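Local structure of beta-galacturonidase (Eisenbergiella tayi, 6NCW) at residues A470-R475 with R540-Y545; W21-I26 with I35-P40; G41-Y46 with A56-E61. The protein is a family 2 glycoside hydrolase of the beta-galacturonidase type that binds galacturonate and probably cleaves beta-linked hexuronic acids from their conjugates. All coordinates share one frame; numbering follows the deposited sequence.

How the contacts relate
From the N terminus, contact 2 comes first and closes the beta hairpin of strands 19-26 and 35-39. Contact 3 follows at once. It closes the next loop, bringing residues 41-46 back onto strand 55-63. The three contacts lie in series, so none nests or crosses. Contacts 2 and 3 have centres about 3 Å apart and join directly, since strands 19-26 and 55-63 are neighbours in one sheet and His24 O lies 2.7 Å from Ser57 N. Contact 1 is far along the chain, in the TIM barrel domain, with its centre about 36 Å from that of contact 2. It brings the loop after strand 461-466 against the residues that lead into helix 544-553.

Contact 1 (A470-R475 with R540-Y545); sequences AIYGYR and RPKLAY
Lys542 NZ is gripped by several groups. Within this contact it donates to Ala470 O at 2.9 Å, in the plane of that carbonyl and with a C=O...N angle of 150°. Asp514 makes a salt bridge to the same nitrogen, Gly533 O accepts a further hydrogen bond, and the side chain of Lys532, a galacturonate-binding residue, is about 6 Å from that of Lys542. The buried ammonium is therefore well satisfied, and the carboxylate probably stabilises its charge. The lysine chain is extended beyond CG, which carries NZ past the Ala470 methyl. On the way Lys542 CD passes 4.0 Å from Ala470 CB.

Tyr472 fills the other half of the contact. Arg540 lies across it at about a right angle. Arg540 CB sits over one face of the ring, 4.3 Å from the Tyr472 ring centroid, in a CH-pi contact. The arginine chain bends at chi3 (-70°), and the guanidinium then lies with Tyr472 CE1 over its centre. The two planes are 32° apart, so this is a tilted overlap and not a flat stack, and a salt bridge from Arg540 NE to Asp536 helps to fix the guanidinium. At the ring edge Tyr472 CE2 lies 3.6 Å from Pro541 O. A water donates to both Tyr472 OH (2.9 Å) and Pro541 O (2.8 Å), bridging the segments.

Tyr472 is carried by a type II turn from Ile471 to Tyr474, closed by Tyr474 N to Ile471 O at 2.9 Å. Gly473 supplies its positive phi. Glu484, at the start of helix 484-500, accepts from both Gly473 N and Leu543 N and thus joins the loop after strand 461-466 to the lead-in of helix 544-553.

Contact 2 (W21-I26 with I35-P40); sequences WNFHTI and IQAPVP
Trp21 and Ala37 form a hydrogen-bonded antiparallel pair. Trp21 N reaches Ala37 O at 3.0 Å, and Ala37 N returns to Trp21 O at 2.9 Å. Phe23 and Ile35 pair in the same way. Asn22 and Gln36, between them, are a non-hydrogen-bonded pair. Their side chains lie side by side on the other face of the sheet.

On the face of Trp21 and Phe23 the packing is apolar. Val39 CG2 lies over the five-membered ring of Trp21, 3.6 Å from its centroid and 12° off the normal. This is a CH-pi contact. Phe23 CB meets the methyl Ala37 CB at 3.6 Å. Ile35 places CG1 between its backbone N and carbonyl carbon (chi1 69°), which brings that carbon to the ring edge, 3.7 Å from Phe23 CD1.

Outer partners position these groups. Trp21 NE1 donates to Leu16 O, which helps to hold the indole beneath Val39. Ile138 touches both Trp21 and Val39. Gln36 NE2 bonds to Glu325 O of the fourth subunit.

The axes of the two short strand segments make 112°, far from straight antiparallel alignment. Strand 35-39 is an outermost strand of its antiparallel sheet within this chain. Strand 19-26 lies between it and strand 55-63, and Trp21 also reaches strand 109-117 beyond.

Contact 3 (G41-Y46 with A56-E61); sequences GCWENY and ASYSRE
Trp43 and Tyr58 are brought together by their first torsions. At chi1 68° the indole of Trp43 is tucked in over its own main chain and turned toward strand 56-61. Tyr58, at -69°, sets its phenol alongside its backbone N and sends it from the strand to the loop. The Tyr46 side chain runs to meet that of Tyr58 from the opposite direction.

The two phenols meet through their oxygens. Tyr58 OH donates to Tyr46 OH at 3.0 Å. Tyr46 OH lies in the plane of the Tyr58 ring, at its edge. Both residues are buried, and the bond pairs their hydroxyls. Trp43 borders the same site. Tyr58 OH sits at the edge of the indole, 3.8 Å from Trp43 CE3. Tyr58 CE2 lies 4.1 Å from that same Trp43 CE3. Farther round the six-membered ring, Trp43 CZ3 touches the methyl Ala56 CB at 3.7 Å.

The loop is shaped to present both aromatics. Residues 43-45 form a short 3-10 segment, and Tyr46 N bonds to Trp43 O at 2.9 Å. Tyr46 folds back so that Trp43 CA stands 3.4 Å above the centre of its ring. Gly41 lies beside Tyr46 OH. The indole is anchored by Trp43 NE1, which donates to Tyr52 O. Met298 of the fourth subunit packs against Tyr46.

Phe23 of the neighbouring strand completes the cluster, edge-to-face with Tyr46 and meeting the Tyr58 ring at about 60°. The arrangement is a buried aromatic cluster, with a connecting loop laid over one face of an antiparallel sheet. It belongs to the N-terminal beta-sandwich domain, a jelly-roll-like fold characteristic of family 2 glycoside hydrolases.

Contact 1 (A470-R475 with R540-Y545)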
# COMPACT_ATOMS: atom_id res chain seq x y z
N ALA A 470 -13.87 -2.96 4.03
CA ALA A 470 -13.01 -2.48 2.95
C ALA A 470 -11.59 -2.41 3.49
O ALA A 470 -11.36 -1.79 4.53
CB ALA A 470 -13.45 -1.10 2.45
N ILE A 471 -10.65 -3.02 2.78
CA ILE A 471 -9.24 -2.89 3.14
C ILE A 471 -8.73 -1.63 2.47
O ILE A 471 -8.73 -1.55 1.23
CB ILE A 471 -8.43 -4.13 2.72
CG1 ILE A 471 -8.98 -5.39 3.42
CG2 ILE A 471 -6.95 -3.90 3.05
CD1 ILE A 471 -8.54 -6.71 2.72
N TYR A 472 -8.31 -0.64 3.27
CA TYR A 472 -7.84 0.63 2.74
C TYR A 472 -6.73 0.40 1.75
O TYR A 472 -5.74 -0.27 2.06
CB TYR A 472 -7.36 1.56 3.87
CG TYR A 472 -6.79 2.90 3.38
CD1 TYR A 472 -5.42 3.12 3.33
CD2 TYR A 472 -7.63 3.92 2.97
CE1 TYR A 472 -4.90 4.32 2.87
CE2 TYR A 472 -7.12 5.13 2.51
CZ TYR A 472 -5.75 5.33 2.47
OH TYR A 472 -5.24 6.54 2.02
N GLY A 473 -6.89 0.96 0.55
CA GLY A 473 -5.92 0.81 -0.49
C GLY A 473 -6.22 -0.30 -1.49
O GLY A 473 -5.66 -0.28 -2.58
N TYR A 474 -7.07 -1.26 -1.15
CA TYR A 474 -7.45 -2.29 -2.11
C TYR A 474 -8.59 -1.76 -2.98
O TYR A 474 -9.72 -1.57 -2.49
CB TYR A 474 -7.85 -3.60 -1.45
CG TYR A 474 -8.01 -4.66 -2.51
CD1 TYR A 474 -6.93 -4.99 -3.31
CD2 TYR A 474 -9.23 -5.30 -2.75
CE1 TYR A 474 -7.03 -5.93 -4.29
CE2 TYR A 474 -9.36 -6.24 -3.75
CZ TYR A 474 -8.24 -6.56 -4.51
OH TYR A 474 -8.31 -7.49 -5.51
N ARG A 475 -8.32 -1.54 -4.26
CA ARG A 475 -9.29 -0.98 -5.20
C ARG A 475 -9.24 -1.77 -6.50
O ARG A 475 -8.15 -2.14 -6.95
CB ARG A 475 -8.99 0.50 -5.46
CG ARG A 475 -9.09 1.36 -4.20
CD ARG A 475 -7.96 2.39 -4.18
NE ARG A 475 -7.98 3.26 -5.35
CZ ARG A 475 -7.02 4.12 -5.65
NH1 ARG A 475 -5.95 4.20 -4.86
NH2 ARG A 475 -7.13 4.89 -6.73
N ARG A 540 -7.29 7.46 8.10
CA ARG A 540 -7.26 7.88 6.70
C ARG A 540 -8.62 7.59 6.07
O ARG A 540 -9.13 6.47 6.19
CB ARG A 540 -6.16 7.15 5.94
CG ARG A 540 -4.75 7.47 6.46
CD ARG A 540 -3.66 6.76 5.63
NE ARG A 540 -3.66 5.30 5.83
CZ ARG A 540 -2.69 4.49 5.42
NH1 ARG A 540 -1.64 5.01 4.76
NH2 ARG A 540 -2.77 3.18 5.63
N PRO A 541 -9.24 8.56 5.41
CA PRO A 541 -10.60 8.34 4.88
C PRO A 541 -10.60 7.37 3.71
O PRO A 541 -9.84 7.54 2.75
CB PRO A 541 -11.07 9.74 4.47
CG PRO A 541 -9.83 10.60 4.45
CD PRO A 541 -8.82 9.97 5.37
N LYS A 542 -11.43 6.33 3.80
CA LYS A 542 -11.66 5.43 2.68
C LYS A 542 -12.59 6.12 1.68
O LYS A 542 -13.13 7.19 1.94
CB LYS A 542 -12.27 4.12 3.17
CG LYS A 542 -11.37 3.31 4.10
CD LYS A 542 -12.03 2.02 4.55
CE LYS A 542 -11.31 1.46 5.78
NZ LYS A 542 -12.01 0.31 6.35
N LEU A 543 -12.78 5.50 0.50
CA LEU A 543 -13.64 6.13 -0.50
C LEU A 543 -15.05 6.36 0.04
O LEU A 543 -15.64 7.43 -0.17
CB LEU A 543 -13.69 5.31 -1.79
CG LEU A 543 -12.40 5.10 -2.61
CD1 LEU A 543 -12.66 4.20 -3.81
CD2 LEU A 543 -11.85 6.44 -3.09
N ALA A 544 -15.60 5.38 0.77
CA ALA A 544 -16.93 5.49 1.35
C ALA A 544 -17.09 6.69 2.28
O ALA A 544 -18.22 7.03 2.64
CB ALA A 544 -17.29 4.22 2.12
N TYR A 545 -16.00 7.35 2.68
CA TYR A 545 -16.13 8.50 3.57
C TYR A 545 -16.98 9.58 2.92
O TYR A 545 -17.82 10.20 3.59
CB TYR A 545 -14.72 8.99 3.91
CG TYR A 545 -14.58 10.16 4.87
CD1 TYR A 545 -14.87 11.47 4.47
CD2 TYR A 545 -14.03 9.97 6.13
CE1 TYR A 545 -14.69 12.53 5.32
CE2 TYR A 545 -13.83 11.02 6.99
CZ TYR A 545 -14.16 12.29 6.58
OH TYR A 545 -13.95 13.33 7.45
O HOH W 1 -7.28 8.63 2.29

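Contact 2 (W21-I26 with I35-P40)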
# COMPACT_ATOMS: atom_id res chain seq x y z
N TRP A 21 5.76 5.20 34.90
CA TRP A 21 5.89 4.26 36.00
C TRP A 21 6.88 3.17 35.62
O TRP A 21 7.20 2.99 34.45
CB TRP A 21 4.56 3.59 36.36
CG TRP A 21 3.41 4.46 36.80
CD1 TRP A 21 3.16 5.77 36.46
CD2 TRP A 21 2.35 4.07 37.68
NE1 TRP A 21 2.00 6.21 37.07
CE2 TRP A 21 1.49 5.17 37.83
CE3 TRP A 21 2.05 2.87 38.35
CZ2 TRP A 21 0.34 5.12 38.61
CZ3 TRP A 21 0.91 2.82 39.12
CH2 TRP A 21 0.06 3.94 39.24
N ASN A 22 7.33 2.42 36.62
CA ASN A 22 8.18 1.28 36.34
C ASN A 22 7.31 0.09 35.98
O ASN A 22 6.31 -0.18 36.65
CB ASN A 22 9.06 0.93 37.54
CG ASN A 22 10.22 1.88 37.69
OD1 ASN A 22 10.74 2.40 36.71
ND2 ASN A 22 10.63 2.11 38.92
N PHE A 23 7.72 -0.64 34.93
CA PHE A 23 6.93 -1.70 34.32
C PHE A 23 7.79 -2.93 34.08
O PHE A 23 8.91 -2.83 33.58
CB PHE A 23 6.32 -1.23 32.99
CG PHE A 23 5.61 -2.32 32.20
CD1 PHE A 23 6.26 -2.98 31.16
CD2 PHE A 23 4.30 -2.66 32.48
CE1 PHE A 23 5.60 -3.98 30.42
CE2 PHE A 23 3.64 -3.65 31.76
CZ PHE A 23 4.29 -4.31 30.72
N HIS A 24 7.24 -4.10 34.41
CA HIS A 24 7.83 -5.36 34.00
C HIS A 24 6.74 -6.43 33.99
O HIS A 24 5.80 -6.37 34.79
CB HIS A 24 9.02 -5.75 34.90
CG HIS A 24 8.66 -5.98 36.33
ND1 HIS A 24 8.21 -7.19 36.81
CD2 HIS A 24 8.72 -5.15 37.40
CE1 HIS A 24 8.00 -7.09 38.11
NE2 HIS A 24 8.29 -5.86 38.49
N THR A 25 6.83 -7.37 33.04
CA THR A 25 5.96 -8.53 33.03
C THR A 25 6.34 -9.47 34.18
O THR A 25 7.47 -9.46 34.67
CB THR A 25 6.06 -9.30 31.70
OG1 THR A 25 7.40 -9.78 31.52
CG2 THR A 25 5.66 -8.42 30.52
N ILE A 26 5.39 -10.30 34.61
CA ILE A 26 5.66 -11.30 35.64
C ILE A 26 5.14 -12.66 35.21
O ILE A 26 4.30 -12.79 34.33
CB ILE A 26 5.06 -10.91 37.01
CG1 ILE A 26 3.56 -10.75 36.92
CG2 ILE A 26 5.69 -9.63 37.52
CD1 ILE A 26 2.95 -10.20 38.22
N ILE A 35 11.30 -1.47 32.57
CA ILE A 35 11.31 -0.37 31.61
C ILE A 35 10.42 0.75 32.16
O ILE A 35 9.59 0.53 33.04
CB ILE A 35 10.86 -0.81 30.20
CG1 ILE A 35 9.39 -1.18 30.16
CG2 ILE A 35 11.65 -2.05 29.76
CD1 ILE A 35 8.60 -0.44 29.10
N GLN A 36 10.62 1.96 31.65
CA GLN A 36 9.80 3.09 32.05
C GLN A 36 8.65 3.23 31.05
O GLN A 36 8.88 3.51 29.87
CB GLN A 36 10.63 4.36 32.13
CG GLN A 36 11.68 4.30 33.25
CD GLN A 36 12.65 5.46 33.20
OE1 GLN A 36 13.50 5.52 32.31
NE2 GLN A 36 12.49 6.41 34.12
N ALA A 37 7.44 3.01 31.52
CA ALA A 37 6.28 2.91 30.67
C ALA A 37 5.33 4.07 30.93
O ALA A 37 5.24 4.56 32.06
CB ALA A 37 5.56 1.58 30.90
N PRO A 38 4.60 4.53 29.92
CA PRO A 38 3.61 5.60 30.15
C PRO A 38 2.34 5.10 30.83
O PRO A 38 1.84 4.01 30.55
CB PRO A 38 3.31 6.10 28.73
CG PRO A 38 3.57 4.91 27.85
CD PRO A 38 4.75 4.21 28.49
N VAL A 39 1.80 5.94 31.71
CA VAL A 39 0.49 5.73 32.30
C VAL A 39 -0.27 7.04 32.09
O VAL A 39 0.21 8.10 32.49
CB VAL A 39 0.55 5.37 33.80
CG1 VAL A 39 -0.85 5.33 34.40
CG2 VAL A 39 1.26 4.02 34.00
N PRO A 40 -1.45 7.03 31.44
CA PRO A 40 -2.13 5.88 30.82
C PRO A 40 -1.34 5.26 29.66
O PRO A 40 -0.51 5.95 29.06
CB PRO A 40 -3.45 6.47 30.30
CG PRO A 40 -3.13 7.91 30.08
CD PRO A 40 -2.18 8.29 31.18

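Contact 3 (G41-Y46 with A56-E61)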
# COMPACT_ATOMS: atom_id res chain seq x y z
N GLY A 41 -1.61 3.99 29.38
CA GLY A 41 -0.94 3.29 28.29
C GLY A 41 -1.39 1.85 28.24
O GLY A 41 -1.96 1.31 29.20
N CYS A 42 -1.13 1.21 27.10
CA CYS A 42 -1.36 -0.22 26.93
C CYS A 42 -0.04 -0.86 26.58
O CYS A 42 0.68 -0.35 25.72
CB CYS A 42 -2.39 -0.51 25.84
SG CYS A 42 -4.01 0.12 26.25
N TRP A 43 0.28 -1.99 27.23
CA TRP A 43 1.61 -2.52 26.97
C TRP A 43 1.73 -3.17 25.60
O TRP A 43 2.85 -3.42 25.16
CB TRP A 43 2.03 -3.51 28.06
CG TRP A 43 1.27 -4.79 28.12
CD1 TRP A 43 1.11 -5.72 27.11
CD2 TRP A 43 0.58 -5.30 29.25
NE1 TRP A 43 0.36 -6.78 27.56
CE2 TRP A 43 0.02 -6.55 28.88
CE3 TRP A 43 0.37 -4.82 30.56
CZ2 TRP A 43 -0.74 -7.33 29.76
CZ3 TRP A 43 -0.39 -5.60 31.44
CH2 TRP A 43 -0.94 -6.84 31.03
N GLU A 44 0.62 -3.40 24.89
CA GLU A 44 0.72 -3.88 23.52
C GLU A 44 1.35 -2.83 22.61
O GLU A 44 1.80 -3.17 21.51
CB GLU A 44 -0.65 -4.28 22.97
CG GLU A 44 -1.14 -5.62 23.52
CD GLU A 44 -1.94 -5.47 24.82
OE1 GLU A 44 -1.87 -4.39 25.47
OE2 GLU A 44 -2.66 -6.43 25.17
N ASN A 45 1.43 -1.59 23.05
CA ASN A 45 2.12 -0.54 22.34
C ASN A 45 3.57 -0.38 22.76
O ASN A 45 4.29 0.42 22.15
CB ASN A 45 1.36 0.78 22.56
CG ASN A 45 -0.10 0.65 22.16
OD1 ASN A 45 -0.99 1.02 22.91
ND2 ASN A 45 -0.34 0.05 20.97
N TYR A 46 4.04 -1.13 23.80
CA TYR A 46 5.47 -1.00 24.06
C TYR A 46 6.22 -2.05 23.23
O TYR A 46 5.76 -3.18 23.11
CB TYR A 46 5.82 -1.20 25.54
CG TYR A 46 4.88 -0.60 26.55
CD1 TYR A 46 4.80 -1.14 27.83
CD2 TYR A 46 4.08 0.52 26.25
CE1 TYR A 46 3.95 -0.61 28.78
CE2 TYR A 46 3.21 1.06 27.22
CZ TYR A 46 3.17 0.49 28.48
OH TYR A 46 2.33 0.98 29.46
N ALA A 56 1.37 -8.23 34.45
CA ALA A 56 2.52 -7.35 34.49
C ALA A 56 2.37 -6.41 35.68
O ALA A 56 1.27 -6.22 36.20
CB ALA A 56 2.67 -6.57 33.18
N SER A 57 3.48 -5.84 36.13
CA SER A 57 3.47 -4.95 37.29
C SER A 57 3.82 -3.52 36.89
O SER A 57 4.81 -3.28 36.20
CB SER A 57 4.44 -5.45 38.37
OG SER A 57 5.06 -4.35 39.01
N TYR A 58 3.01 -2.57 37.36
CA TYR A 58 3.29 -1.14 37.29
C TYR A 58 3.53 -0.60 38.69
O TYR A 58 2.76 -0.89 39.61
CB TYR A 58 2.12 -0.36 36.68
CG TYR A 58 1.85 -0.59 35.20
CD1 TYR A 58 2.23 0.38 34.25
CD2 TYR A 58 1.19 -1.73 34.75
CE1 TYR A 58 1.96 0.19 32.90
CE2 TYR A 58 0.93 -1.92 33.39
CZ TYR A 58 1.32 -0.95 32.47
OH TYR A 58 1.08 -1.13 31.12
N SER A 59 4.57 0.22 38.87
CA SER A 59 4.82 0.77 40.19
C SER A 59 5.41 2.17 40.09
O SER A 59 6.06 2.54 39.10
CB SER A 59 5.75 -0.15 40.99
OG SER A 59 6.84 -0.60 40.20
N ARG A 60 5.16 2.95 41.14
CA ARG A 60 5.75 4.27 41.34
C ARG A 60 5.64 4.60 42.83
O ARG A 60 5.13 3.80 43.61
CB ARG A 60 5.04 5.34 40.51
CG ARG A 60 3.57 5.54 40.87
CD ARG A 60 3.08 6.90 40.36
NE ARG A 60 3.69 8.00 41.11
CZ ARG A 60 3.73 9.28 40.73
NH1 ARG A 60 3.18 9.66 39.57
NH2 ARG A 60 4.32 10.18 41.50
N GLU A 61 6.10 5.78 43.21
CA GLU A 61 5.97 6.24 44.58
C GLU A 61 5.05 7.45 44.65
O GLU A 61 4.85 8.18 43.67
CB GLU A 61 7.34 6.58 45.19
CG GLU A 61 8.28 5.38 45.31
CD GLU A 61 9.61 5.76 45.95
OE1 GLU A 61 10.02 6.94 45.83
OE2 GLU A 61 10.24 4.88 46.59